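Local structure of extracellular ligand-binding receptor (Rhodopseudomonas palustris, 3UKJ) at residues 36-41 against 297-302; 72-77 against 289-294; 7-12 against 44-49; 60-65 against 86-91. The protein probably serves as the periplasmic solute-binding component of a transporter for lignin-derived aromatic acids, and here holds 3-(4-hydroxyphenyl)pyruvic acid. All blocks are in the same frame, centred on the assembly; numbering follows the deposited sequence. Where two conformers were deposited one is given.

Contact 1: 36-41 against 297-302; sequences KEIGGH and VIPVAL
The hairpin of 36-41, a type I' turn from I38 to H41 closed by paired backbone bonds between these two residues, rests on helix 297-302 with G39 nearest P299, their CA atoms 4.9 Å apart. The helix is kinked here, since the proline nitrogen of P299 makes no bond to the preceding turn. On the buried side I38 and I298 cross at about a right angle. With CG1 of I38 beside the backbone nitrogen (chi1 -54°), CG2 lies anti to it, comes down on CB of I298 at 3.9 Å and also approaches CD of P299. Nearer the surface, L302 slides past H41 in the opposite direction: its CD2 methyl sits over the imidazole face, 4.0 Å from the ring centroid in a CH-pi contact, while CD1 lies 3.5 Å from H41 ND1 and 3.6 Å from G39 O. The ring is steadied at its edge by a weak, in-plane bond from ND1 to G39 O (3.3 Å). Replacing H41 with alanine would probably strip L302 CD2 of its aromatic cover and deprive G39 O of this weak donor. G39, with a positive phi, brings its bare CA up to P299. The two segments are therefore joined by van der Waals and CH-pi contacts, with no polar bond between them, so fit of shape rather than charge holds the helix to this edge of the sheet.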
loop_
_atom_site.group_PDB
_atom_site.type_symbol
_atom_site.label_atom_id
_atom_site.label_comp_id
_atom_site.label_asym_id
_atom_site.label_seq_id
_atom_site.Cartn_x
_atom_site.Cartn_y
_atom_site.Cartn_z
ATOM N N LYS A 36 -21.274 -6.331 -4.164
ATOM C CA LYS A 36 -21.267 -7.745 -4.578
ATOM C C LYS A 36 -22.110 -8.001 -5.813
ATOM O O LYS A 36 -22.298 -9.150 -6.205
ATOM C CB LYS A 36 -21.664 -8.690 -3.425
ATOM C CG LYS A 36 -21.074 -8.304 -2.060
ATOM C CD LYS A 36 -19.576 -8.569 -1.961
ATOM C CE LYS A 36 -19.103 -8.527 -0.501
ATOM N NZ LYS A 36 -19.327 -7.185 0.121
ATOM N N GLU A 37 -22.606 -6.929 -6.427
ATOM C CA GLU A 37 -23.286 -7.034 -7.709
ATOM C C GLU A 37 -22.694 -5.896 -8.491
ATOM O O GLU A 37 -22.716 -4.772 -8.007
ATOM C CB GLU A 37 -24.803 -6.788 -7.529
ATOM C CG GLU A 37 -25.632 -6.902 -8.819
ATOM C CD GLU A 37 -26.082 -8.316 -9.169
ATOM O OE1 GLU A 37 -25.857 -9.273 -8.375
ATOM O OE2 GLU A 37 -26.700 -8.453 -10.253
ATOM N N ILE A 38 -22.202 -6.162 -9.700
ATOM C CA ILE A 38 -21.638 -5.092 -10.522
ATOM C C ILE A 38 -22.078 -5.293 -11.949
ATOM O O ILE A 38 -22.028 -6.406 -12.460
ATOM C CB ILE A 38 -20.051 -5.050 -10.477
ATOM C CG1 ILE A 38 -19.575 -4.983 -9.004
ATOM C CG2 ILE A 38 -19.565 -3.847 -11.328
ATOM C CD1 ILE A 38 -18.043 -5.040 -8.780
ATOM N N GLY A 39 -22.489 -4.220 -12.613
ATOM C CA GLY A 39 -22.830 -4.342 -14.036
ATOM C C GLY A 39 -24.018 -5.283 -14.273
ATOM O O GLY A 39 -24.186 -5.837 -15.370
ATOM N N GLY A 40 -24.798 -5.542 -13.228
ATOM C CA GLY A 40 -25.941 -6.455 -13.335
ATOM C C GLY A 40 -25.601 -7.931 -13.136
ATOM O O GLY A 40 -26.441 -8.791 -13.413
ATOM N N HIS A 41 -24.353 -8.208 -12.735
ATOM C CA HIS A 41 -23.870 -9.566 -12.482
ATOM C C HIS A 41 -23.496 -9.765 -11.021
ATOM O O HIS A 41 -22.848 -8.898 -10.438
ATOM C CB HIS A 41 -22.627 -9.821 -13.333
ATOM C CG HIS A 41 -22.933 -10.034 -14.783
ATOM N ND1 HIS A 41 -23.243 -9.001 -15.649
ATOM C CD2 HIS A 41 -22.985 -11.170 -15.520
ATOM C CE1 HIS A 41 -23.597 -9.512 -16.816
ATOM N NE2 HIS A 41 -23.349 -10.807 -16.794
ATOM N N VAL A 297 -14.590 -0.694 -14.553
ATOM C CA VAL A 297 -14.114 -1.472 -15.713
ATOM C C VAL A 297 -15.020 -2.616 -16.117
ATOM O O VAL A 297 -15.074 -2.980 -17.288
ATOM C CB VAL A 297 -12.621 -1.937 -15.604
ATOM C CG1 VAL A 297 -11.695 -0.693 -15.583
ATOM C CG2 VAL A 297 -12.378 -2.890 -14.392
ATOM N N ILE A 298 -15.716 -3.198 -15.146
ATOM C CA ILE A 298 -16.629 -4.303 -15.449
ATOM C C ILE A 298 -17.738 -3.976 -16.475
ATOM O O ILE A 298 -17.897 -4.710 -17.476
ATOM C CB ILE A 298 -17.157 -4.991 -14.183
ATOM C CG1 ILE A 298 -16.051 -5.849 -13.575
ATOM C CG2 ILE A 298 -18.376 -5.816 -14.540
ATOM C CD1 ILE A 298 -16.424 -6.467 -12.226
ATOM N N PRO A 299 -18.487 -2.873 -16.274
ATOM C CA PRO A 299 -19.534 -2.605 -17.256
ATOM C C PRO A 299 -18.952 -2.359 -18.642
ATOM O O PRO A 299 -19.558 -2.762 -19.634
ATOM C CB PRO A 299 -20.214 -1.338 -16.702
ATOM C CG PRO A 299 -19.995 -1.441 -15.219
ATOM C CD PRO A 299 -18.589 -1.961 -15.114
ATOM N N VAL A 300 -17.718 -1.868 -18.700
ATOM C CA VAL A 300 -17.082 -1.661 -20.005
ATOM C C VAL A 300 -16.681 -2.986 -20.678
ATOM O O VAL A 300 -17.049 -3.246 -21.819
ATOM C CB VAL A 300 -15.874 -0.706 -19.909
ATOM C CG1 VAL A 300 -15.190 -0.554 -21.284
ATOM C CG2 VAL A 300 -16.330 0.653 -19.374
ATOM N N ALA A 301 -16.171 -3.917 -19.877
ATOM C CA ALA A 301 -15.736 -5.215 -20.378
ATOM C C ALA A 301 -16.935 -6.035 -20.847
ATOM O O ALA A 301 -16.871 -6.721 -21.870
ATOM C CB ALA A 301 -14.978 -5.982 -19.275
ATOM N N LEU A 302 -18.054 -5.883 -20.147
ATOM C CA LEU A 302 -19.294 -6.599 -20.501
ATOM C C LEU A 302 -19.858 -6.224 -21.861
ATOM O O LEU A 302 -20.673 -6.982 -22.431
ATOM C CB LEU A 302 -20.357 -6.407 -19.415
ATOM C CG LEU A 302 -20.166 -7.207 -18.129
ATOM C CD1 LEU A 302 -21.093 -6.659 -17.024
ATOM C CD2 LEU A 302 -20.368 -8.705 -18.354
#

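Contact 2: 72-77 against 289-294; sequences VIMGSS and DAFKVL
M74 of strand 72-75 reaches across to helix 289-294, which runs nearly antiparallel to it at 160°, the two axes 11.0 Å apart. Such a gap is bridged by side chains alone. The close part centres on this selenomethionine: the chain leaves the backbone extended, with CG anti to the nitrogen (chi1 -177°), and then bends at the selenium. SE thereby comes to lie on the A290 methyl, 3.7 Å from its CB, and CE turns to the F291 ring, 3.6 Å from CE1. SE itself stands 5.4 Å from the F291 ring centroid, an oblique Met-aromatic contact. F291 is further fixed by its own helix, L294 CD1 standing 4.1 Å above the ring plane, over its centre. Toward the start of the strand the fit is sparser: V72 and L294 slide past each other in opposite directions and meet through a single methyl pair, CG2 to CD2 at 3.9 Å. Neither end opens to solvent, as all five touching residues are buried. Beyond M74 the chain draws away from the helix toward the ligand pocket, where S77 touches the bound arylpyruvate. Everything that meets here is apolar, consistent with a hydrophobic layer joining sheet and helix in the domain core.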
loop_
_atom_site.group_PDB
_atom_site.type_symbol
_atom_site.label_atom_id
_atom_site.label_comp_id
_atom_site.label_asym_id
_atom_site.label_seq_id
_atom_site.Cartn_x
_atom_site.Cartn_y
_atom_site.Cartn_z
ATOM N N VAL A 72 -10.626 -11.811 -12.400
ATOM C CA VAL A 72 -9.652 -10.857 -11.827
ATOM C C VAL A 72 -9.070 -11.508 -10.608
ATOM O O VAL A 72 -9.777 -12.217 -9.886
ATOM C CB VAL A 72 -10.336 -9.535 -11.430
ATOM C CG1 VAL A 72 -9.327 -8.578 -10.710
ATOM C CG2 VAL A 72 -11.023 -8.876 -12.658
ATOM N N ILE A 73 -7.773 -11.264 -10.367
ATOM C CA ILE A 73 -7.169 -11.647 -9.099
ATOM C C ILE A 73 -6.594 -10.423 -8.388
ATOM O O ILE A 73 -6.439 -9.363 -8.999
ATOM C CB ILE A 73 -6.123 -12.787 -9.216
ATOM C CG1 ILE A 73 -4.881 -12.357 -10.022
ATOM C CG2 ILE A 73 -6.797 -14.085 -9.813
ATOM C CD1 ILE A 73 -3.773 -13.434 -10.055
HETATM N N MSE A 74 -6.485 -10.532 -7.074
HETATM C CA MSE A 74 -6.147 -9.387 -6.214
HETATM C C MSE A 74 -5.261 -9.837 -5.051
HETATM O O MSE A 74 -5.443 -10.959 -4.488
HETATM C CB MSE A 74 -7.446 -8.761 -5.676
HETATM C CG MSE A 74 -7.285 -7.518 -4.825
HETATM SE SE MSE A 74 -9.069 -6.906 -4.227
HETATM C CE MSE A 74 -10.064 -7.314 -5.699
ATOM N N GLY A 75 -4.360 -8.924 -4.642
ATOM C CA GLY A 75 -3.454 -9.155 -3.494
ATOM C C GLY A 75 -1.991 -8.891 -3.866
ATOM O O GLY A 75 -1.712 -8.342 -4.941
ATOM N N SER A 76 -1.030 -9.252 -3.010
ATOM C CA SER A 76 -1.237 -9.644 -1.623
ATOM C C SER A 76 -1.016 -8.404 -0.746
ATOM O O SER A 76 -1.263 -7.298 -1.208
ATOM C CB SER A 76 -0.277 -10.793 -1.297
ATOM O OG SER A 76 -0.331 -11.213 0.058
ATOM N N SER A 77 -0.733 -8.595 0.540
ATOM C CA SER A 77 -0.673 -7.483 1.493
ATOM C C SER A 77 0.683 -6.824 1.647
ATOM O O SER A 77 0.773 -5.669 2.084
ATOM C CB SER A 77 -1.176 -7.947 2.863
ATOM O OG SER A 77 -2.522 -8.426 2.769
ATOM N N ASP A 289 -10.848 0.297 -2.611
ATOM C CA ASP A 289 -10.607 0.991 -3.881
ATOM C C ASP A 289 -10.562 0.037 -5.087
ATOM O O ASP A 289 -10.910 0.431 -6.214
ATOM C CB ASP A 289 -9.350 1.844 -3.810
ATOM C CG ASP A 289 -9.538 3.051 -2.929
ATOM O OD1 ASP A 289 -10.705 3.329 -2.502
ATOM O OD2 ASP A 289 -8.531 3.714 -2.643
ATOM N N ALA A 290 -10.079 -1.180 -4.858
ATOM C CA ALA A 290 -9.924 -2.127 -5.939
ATOM C C ALA A 290 -11.325 -2.379 -6.515
ATOM O O ALA A 290 -11.465 -2.553 -7.720
ATOM C CB ALA A 290 -9.323 -3.426 -5.400
ATOM N N PHE A 291 -12.337 -2.446 -5.637
ATOM C CA PHE A 291 -13.725 -2.593 -6.105
ATOM C C PHE A 291 -14.278 -1.341 -6.773
ATOM O O PHE A 291 -15.053 -1.476 -7.685
ATOM C CB PHE A 291 -14.627 -3.121 -5.007
ATOM C CG PHE A 291 -14.531 -4.600 -4.847
ATOM C CD1 PHE A 291 -13.421 -5.183 -4.241
ATOM C CD2 PHE A 291 -15.483 -5.428 -5.465
ATOM C CE1 PHE A 291 -13.273 -6.596 -4.209
ATOM C CE2 PHE A 291 -15.358 -6.828 -5.411
ATOM C CZ PHE A 291 -14.237 -7.403 -4.813
ATOM N N LYS A 292 -13.839 -0.147 -6.358
ATOM C CA LYS A 292 -14.233 1.064 -7.073
ATOM C C LYS A 292 -13.717 0.942 -8.498
ATOM O O LYS A 292 -14.377 1.325 -9.454
ATOM C CB LYS A 292 -13.706 2.356 -6.411
ATOM C CG LYS A 292 -14.345 2.656 -5.052
ATOM C CD LYS A 292 -15.857 2.686 -5.074
ATOM C CE LYS A 292 -16.393 3.846 -5.880
ATOM N NZ LYS A 292 -17.825 4.003 -5.456
ATOM N N VAL A 293 -12.501 0.407 -8.643
ATOM C CA VAL A 293 -11.922 0.182 -9.966
ATOM C C VAL A 293 -12.760 -0.813 -10.783
ATOM O O VAL A 293 -13.091 -0.564 -11.944
ATOM C CB VAL A 293 -10.448 -0.225 -9.883
ATOM C CG1 VAL A 293 -9.897 -0.600 -11.264
ATOM C CG2 VAL A 293 -9.618 0.912 -9.257
ATOM N N LEU A 294 -13.082 -1.937 -10.167
ATOM C CA LEU A 294 -13.924 -2.926 -10.808
ATOM C C LEU A 294 -15.297 -2.383 -11.219
ATOM O O LEU A 294 -15.815 -2.768 -12.267
ATOM C CB LEU A 294 -14.057 -4.158 -9.904
ATOM C CG LEU A 294 -12.790 -4.994 -9.759
ATOM C CD1 LEU A 294 -13.041 -6.132 -8.750
ATOM C CD2 LEU A 294 -12.196 -5.496 -11.087
#

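Contact 3: 7-12 against 44-49; sequences EITVGI and KMIVLD
I12 and V47 lie side by side, pointing the same way from neighbouring parallel strands, while I12 and M45 are angled across one another. One methyl serves both: I12 CD1 stands 4.0 Å from M45 SE and 4.2 Å from V47 CG2. With CG1 beside its backbone nitrogen (chi1 -54°), I12 extends CD1 toward these two partners. The opposite face of the sheet carries T9 and I46, whose side chains meet at an angle with T9 CG2 3.9 Å from I46 CD1. At the exposed end E7 and K44 also run alongside each other, and E7 OE1 rests on the aliphatic part of K44, 3.7 Å from CB. Beneath the side chains, five backbone bonds join the strands in regular parallel register, T9 opposite K44 and I12 opposite V47; the shortest runs from I12 N to I46 O at 2.7 Å. G11 opposite I46 adds no side chain to the face shared by T9 and I46. The layers on the two faces differ: F64 of helix 54-65 covers I46 and L48, and N60 also touches L48, whereas F291 of helix 282-304 packs on M45 and I298 on I8. On its other edge, strand 8-14 bonds through G11 to V72 and M74.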
loop_
_atom_site.group_PDB
_atom_site.type_symbol
_atom_site.label_atom_id
_atom_site.label_comp_id
_atom_site.label_asym_id
_atom_site.label_seq_id
_atom_site.Cartn_x
_atom_site.Cartn_y
_atom_site.Cartn_z
ATOM N N GLU A 7 -22.030 -15.224 -12.946
ATOM C CA GLU A 7 -21.143 -14.577 -11.983
ATOM C C GLU A 7 -19.770 -14.147 -12.543
ATOM O O GLU A 7 -19.257 -14.705 -13.529
ATOM C CB GLU A 7 -20.981 -15.443 -10.722
ATOM C CG GLU A 7 -19.978 -16.557 -10.876
ATOM C CD GLU A 7 -20.228 -17.758 -9.958
ATOM O OE1 GLU A 7 -20.978 -17.652 -8.959
ATOM O OE2 GLU A 7 -19.795 -18.854 -10.356
ATOM N N ILE A 8 -19.232 -13.099 -11.926
ATOM C CA ILE A 8 -17.870 -12.624 -12.188
ATOM C C ILE A 8 -17.046 -13.041 -10.995
ATOM O O ILE A 8 -17.484 -12.888 -9.845
ATOM C CB ILE A 8 -17.827 -11.104 -12.383
ATOM C CG1 ILE A 8 -18.537 -10.730 -13.683
ATOM C CG2 ILE A 8 -16.365 -10.581 -12.396
ATOM C CD1 ILE A 8 -18.881 -9.234 -13.815
ATOM N N THR A 9 -15.926 -13.716 -11.265
ATOM C CA THR A 9 -15.170 -14.386 -10.211
ATOM C C THR A 9 -13.885 -13.608 -9.874
ATOM O O THR A 9 -13.052 -13.337 -10.748
ATOM C CB THR A 9 -14.834 -15.850 -10.611
ATOM O OG1 THR A 9 -16.054 -16.535 -10.980
ATOM C CG2 THR A 9 -14.144 -16.583 -9.482
ATOM N N VAL A 10 -13.727 -13.260 -8.599
ATOM C CA VAL A 10 -12.575 -12.458 -8.133
ATOM C C VAL A 10 -11.871 -13.259 -7.068
ATOM O O VAL A 10 -12.446 -13.519 -6.020
ATOM C CB VAL A 10 -12.992 -11.061 -7.577
ATOM C CG1 VAL A 10 -11.729 -10.244 -7.161
ATOM C CG2 VAL A 10 -13.764 -10.256 -8.657
ATOM N N GLY A 11 -10.620 -13.621 -7.336
ATOM C CA GLY A 11 -9.807 -14.349 -6.370
ATOM C C GLY A 11 -8.929 -13.366 -5.638
ATOM O O GLY A 11 -8.228 -12.562 -6.259
ATOM N N ILE A 12 -8.936 -13.449 -4.310
ATOM C CA ILE A 12 -8.214 -12.477 -3.479
ATOM C C ILE A 12 -7.337 -13.248 -2.523
ATOM O O ILE A 12 -7.843 -14.070 -1.720
ATOM C CB ILE A 12 -9.213 -11.590 -2.666
ATOM C CG1 ILE A 12 -10.204 -10.948 -3.634
ATOM C CG2 ILE A 12 -8.388 -10.569 -1.833
ATOM C CD1 ILE A 12 -11.411 -10.290 -2.982
ATOM N N LYS A 44 -18.646 -13.330 -7.329
ATOM C CA LYS A 44 -18.244 -14.441 -6.465
ATOM C C LYS A 44 -16.801 -14.198 -6.041
ATOM O O LYS A 44 -15.916 -14.108 -6.894
ATOM C CB LYS A 44 -18.337 -15.756 -7.239
ATOM C CG LYS A 44 -18.063 -17.015 -6.409
ATOM C CD LYS A 44 -19.058 -17.180 -5.287
ATOM C CE LYS A 44 -18.672 -18.354 -4.384
ATOM N NZ LYS A 44 -18.145 -19.510 -5.187
HETATM N N MSE A 45 -16.599 -13.946 -4.750
HETATM C CA MSE A 45 -15.263 -13.683 -4.204
HETATM C C MSE A 45 -14.741 -14.962 -3.575
HETATM O O MSE A 45 -15.498 -15.726 -2.951
HETATM C CB MSE A 45 -15.313 -12.580 -3.136
HETATM C CG MSE A 45 -15.531 -11.120 -3.647
HETATM SE SE MSE A 45 -15.323 -9.873 -2.130
HETATM C CE MSE A 45 -16.098 -10.862 -0.655
ATOM N N ILE A 46 -13.464 -15.242 -3.812
ATOM C CA ILE A 46 -12.779 -16.332 -3.129
ATOM C C ILE A 46 -11.583 -15.702 -2.445
ATOM O O ILE A 46 -10.796 -14.995 -3.098
ATOM C CB ILE A 46 -12.308 -17.393 -4.105
ATOM C CG1 ILE A 46 -13.507 -17.852 -4.941
ATOM C CG2 ILE A 46 -11.643 -18.550 -3.331
ATOM C CD1 ILE A 46 -13.132 -18.521 -6.206
ATOM N N VAL A 47 -11.606 -15.742 -1.115
ATOM C CA VAL A 47 -10.629 -15.001 -0.304
ATOM C C VAL A 47 -9.822 -15.990 0.510
ATOM O O VAL A 47 -10.373 -16.727 1.333
ATOM C CB VAL A 47 -11.343 -13.981 0.668
ATOM C CG1 VAL A 47 -10.314 -13.142 1.379
ATOM C CG2 VAL A 47 -12.362 -13.107 -0.063
ATOM N N LEU A 48 -8.501 -15.949 0.314
ATOM C CA LEU A 48 -7.597 -16.871 0.979
ATOM C C LEU A 48 -6.450 -16.140 1.665
ATOM O O LEU A 48 -5.997 -15.112 1.192
ATOM C CB LEU A 48 -6.999 -17.873 -0.024
ATOM C CG LEU A 48 -7.977 -18.872 -0.652
ATOM C CD1 LEU A 48 -7.273 -19.730 -1.722
ATOM C CD2 LEU A 48 -8.629 -19.764 0.440
ATOM N N ASP A 49 -6.059 -16.630 2.833
ATOM C CA ASP A 49 -4.853 -16.155 3.502
ATOM C C ASP A 49 -3.633 -16.758 2.777
ATOM O O ASP A 49 -3.665 -17.940 2.377
ATOM C CB ASP A 49 -4.881 -16.648 4.953
ATOM C CG ASP A 49 -3.628 -16.283 5.744
ATOM O OD1 ASP A 49 -3.034 -15.223 5.472
ATOM O OD2 ASP A 49 -3.304 -17.035 6.710
#

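Contact 4: 60-65 against 86-91; sequences NARRFV and SNVANE
Two consecutive helices of the Rossmann-like domain, on either side of strand 72-75 in the chain, pack here as neighbours, segments 60-65 and 86-91 crossing at -30° with axes 9.3 Å apart. V88 is the apolar centre. Its CB lies 3.9 Å from A61 CB, and CG1, anti to the backbone nitrogen (chi1 173°), passes between the helices to come within 4.0 Å of V65 CG2. The same methyl lies beneath one face of the R62 guanidinium, offset toward its rim. R62 arches over V88 through bends at chi2 and chi3 and ends on E91, whose chain is extended. NH1 and NH2 both grip a single oxygen, E91 OE1, each at 3.0 Å; the bonds are bent to about 134°, and the oxygen sits somewhat out of the guanidinium plane. A methionine in place of R62 would probably leave E91 without its mate in this salt bridge and V88 CG1 without the flat group over it. On the side facing the sheet, I73 of strand 72-75 packs on A61, F64 and V65 of one helix and A89 of the other. F64 extends this layer onto I46 and L48 of strand 41-49, and S86 and A89 reach H96 of strand 96-98.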
loop_
_atom_site.group_PDB
_atom_site.type_symbol
_atom_site.label_atom_id
_atom_site.label_comp_id
_atom_site.label_asym_id
_atom_site.label_seq_id
_atom_site.Cartn_x
_atom_site.Cartn_y
_atom_site.Cartn_z
ATOM N N ASN A 60 -2.063 -19.837 -4.172
ATOM C CA ASN A 60 -3.418 -19.259 -4.176
ATOM C C ASN A 60 -3.775 -18.670 -5.541
ATOM O O ASN A 60 -4.856 -18.991 -6.086
ATOM C CB ASN A 60 -3.566 -18.179 -3.112
ATOM C CG ASN A 60 -3.619 -18.745 -1.714
ATOM O OD1 ASN A 60 -3.628 -19.978 -1.496
ATOM N ND2 ASN A 60 -3.509 -17.844 -0.741
ATOM N N ALA A 61 -2.870 -17.852 -6.089
ATOM C CA ALA A 61 -3.109 -17.190 -7.373
ATOM C C ALA A 61 -3.252 -18.234 -8.487
ATOM O O ALA A 61 -4.156 -18.125 -9.333
ATOM C CB ALA A 61 -1.969 -16.203 -7.703
ATOM N N ARG A 62 -2.419 -19.281 -8.444
ATOM C CA ARG A 62 -2.480 -20.297 -9.503
ATOM C C ARG A 62 -3.846 -20.968 -9.487
ATOM O O ARG A 62 -4.436 -21.209 -10.547
ATOM C CB ARG A 62 -1.351 -21.351 -9.394
ATOM C CG ARG A 62 -1.334 -22.384 -10.545
ATOM C CD ARG A 62 -0.945 -21.780 -11.897
ATOM N NE ARG A 62 0.489 -21.452 -11.956
ATOM C CZ ARG A 62 1.060 -20.676 -12.882
ATOM N NH1 ARG A 62 0.350 -20.226 -13.926
ATOM N NH2 ARG A 62 2.353 -20.350 -12.752
ATOM N N ARG A 63 -4.307 -21.336 -8.289
ATOM C CA ARG A 63 -5.603 -21.959 -8.159
ATOM C C ARG A 63 -6.758 -21.062 -8.538
ATOM O O ARG A 63 -7.705 -21.525 -9.162
ATOM C CB ARG A 63 -5.771 -22.512 -6.755
ATOM C CG ARG A 63 -4.774 -23.687 -6.492
ATOM C CD ARG A 63 -4.483 -23.930 -5.038
ATOM N NE ARG A 63 -3.435 -24.953 -4.895
ATOM C CZ ARG A 63 -3.178 -25.639 -3.774
ATOM N NH1 ARG A 63 -2.151 -26.485 -3.746
ATOM N NH2 ARG A 63 -3.798 -25.328 -2.636
ATOM N N PHE A 64 -6.659 -19.765 -8.256
ATOM C CA PHE A 64 -7.721 -18.849 -8.661
ATOM C C PHE A 64 -7.826 -18.859 -10.184
ATOM O O PHE A 64 -8.925 -18.917 -10.741
ATOM C CB PHE A 64 -7.401 -17.406 -8.247
ATOM C CG PHE A 64 -7.405 -17.167 -6.764
ATOM C CD1 PHE A 64 -8.174 -17.954 -5.892
ATOM C CD2 PHE A 64 -6.648 -16.109 -6.229
ATOM C CE1 PHE A 64 -8.185 -17.674 -4.519
ATOM C CE2 PHE A 64 -6.701 -15.811 -4.860
ATOM C CZ PHE A 64 -7.428 -16.613 -4.012
ATOM N N VAL A 65 -6.681 -18.815 -10.852
ATOM C CA VAL A 65 -6.702 -18.626 -12.301
ATOM C C VAL A 65 -7.093 -19.888 -13.079
ATOM O O VAL A 65 -7.587 -19.789 -14.215
ATOM C CB VAL A 65 -5.415 -17.921 -12.867
ATOM C CG1 VAL A 65 -5.184 -16.600 -12.179
ATOM C CG2 VAL A 65 -4.178 -18.795 -12.769
ATOM N N SER A 86 1.672 -11.175 -9.044
ATOM C CA SER A 86 1.842 -10.516 -10.337
ATOM C C SER A 86 2.486 -11.450 -11.367
ATOM O O SER A 86 2.108 -11.435 -12.555
ATOM C CB SER A 86 2.691 -9.250 -10.184
ATOM O OG SER A 86 2.855 -8.572 -11.438
ATOM N N ASN A 87 3.461 -12.259 -10.936
ATOM C CA ASN A 87 4.117 -13.177 -11.875
ATOM C C ASN A 87 3.125 -14.226 -12.414
ATOM O O ASN A 87 3.033 -14.433 -13.631
ATOM C CB ASN A 87 5.334 -13.848 -11.199
ATOM C CG ASN A 87 6.474 -12.838 -10.891
ATOM O OD1 ASN A 87 6.517 -11.710 -11.440
ATOM N ND2 ASN A 87 7.416 -13.262 -10.047
ATOM N N VAL A 88 2.243 -14.720 -11.537
ATOM C CA VAL A 88 1.187 -15.634 -11.996
ATOM C C VAL A 88 0.226 -14.961 -12.994
ATOM O O VAL A 88 -0.091 -15.501 -14.086
ATOM C CB VAL A 88 0.410 -16.288 -10.798
ATOM C CG1 VAL A 88 -0.800 -17.096 -11.321
ATOM C CG2 VAL A 88 1.332 -17.193 -9.979
ATOM N N ALA A 89 -0.179 -13.755 -12.639
ATOM C CA ALA A 89 -1.109 -12.948 -13.455
ATOM C C ALA A 89 -0.573 -12.701 -14.861
ATOM O O ALA A 89 -1.311 -12.772 -15.845
ATOM C CB ALA A 89 -1.381 -11.619 -12.768
ATOM N N ASN A 90 0.726 -12.429 -14.953
ATOM C CA ASN A 90 1.335 -12.054 -16.247
ATOM C C ASN A 90 1.646 -13.261 -17.151
ATOM O O ASN A 90 1.866 -13.124 -18.359
ATOM C CB ASN A 90 2.568 -11.153 -16.033
ATOM C CG ASN A 90 2.172 -9.702 -15.794
ATOM O OD1 ASN A 90 2.017 -8.911 -16.748
ATOM N ND2 ASN A 90 1.883 -9.377 -14.529
ATOM N N GLU A 91 1.786 -14.418 -16.525
ATOM C CA GLU A 91 1.928 -15.664 -17.279
ATOM C C GLU A 91 0.567 -16.212 -17.700
ATOM O O GLU A 91 0.382 -16.584 -18.859
ATOM C CB GLU A 91 2.628 -16.714 -16.442
ATOM C CG GLU A 91 2.782 -18.018 -17.229
ATOM C CD GLU A 91 3.440 -19.079 -16.433
ATOM O OE1 GLU A 91 2.753 -19.702 -15.607
ATOM O OE2 GLU A 91 4.627 -19.348 -16.707
#

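All four contacts belong to one domain of the periplasmic binding protein, built round the sheet that includes strands 37-38, 41-49, 8-14 and 72-75. Contact 3 forms part of that sheet; contacts 1 and 2 pack helix 282-304 on one face, their centres 14 Å apart, and contact 4 joins the two helices on the other. Contacts 2 and 3, 10 Å apart, meet through G11, whose backbone pairs with V72 and M74. Along the chain, contact 3 closes before contacts 4 and 2 open, whereas contacts 1 and 2 bring in a helix more than 200 residues later. The late helix thus returns to a domain begun at the N-terminus, whose strand 72-75 leads toward the ligand pocket.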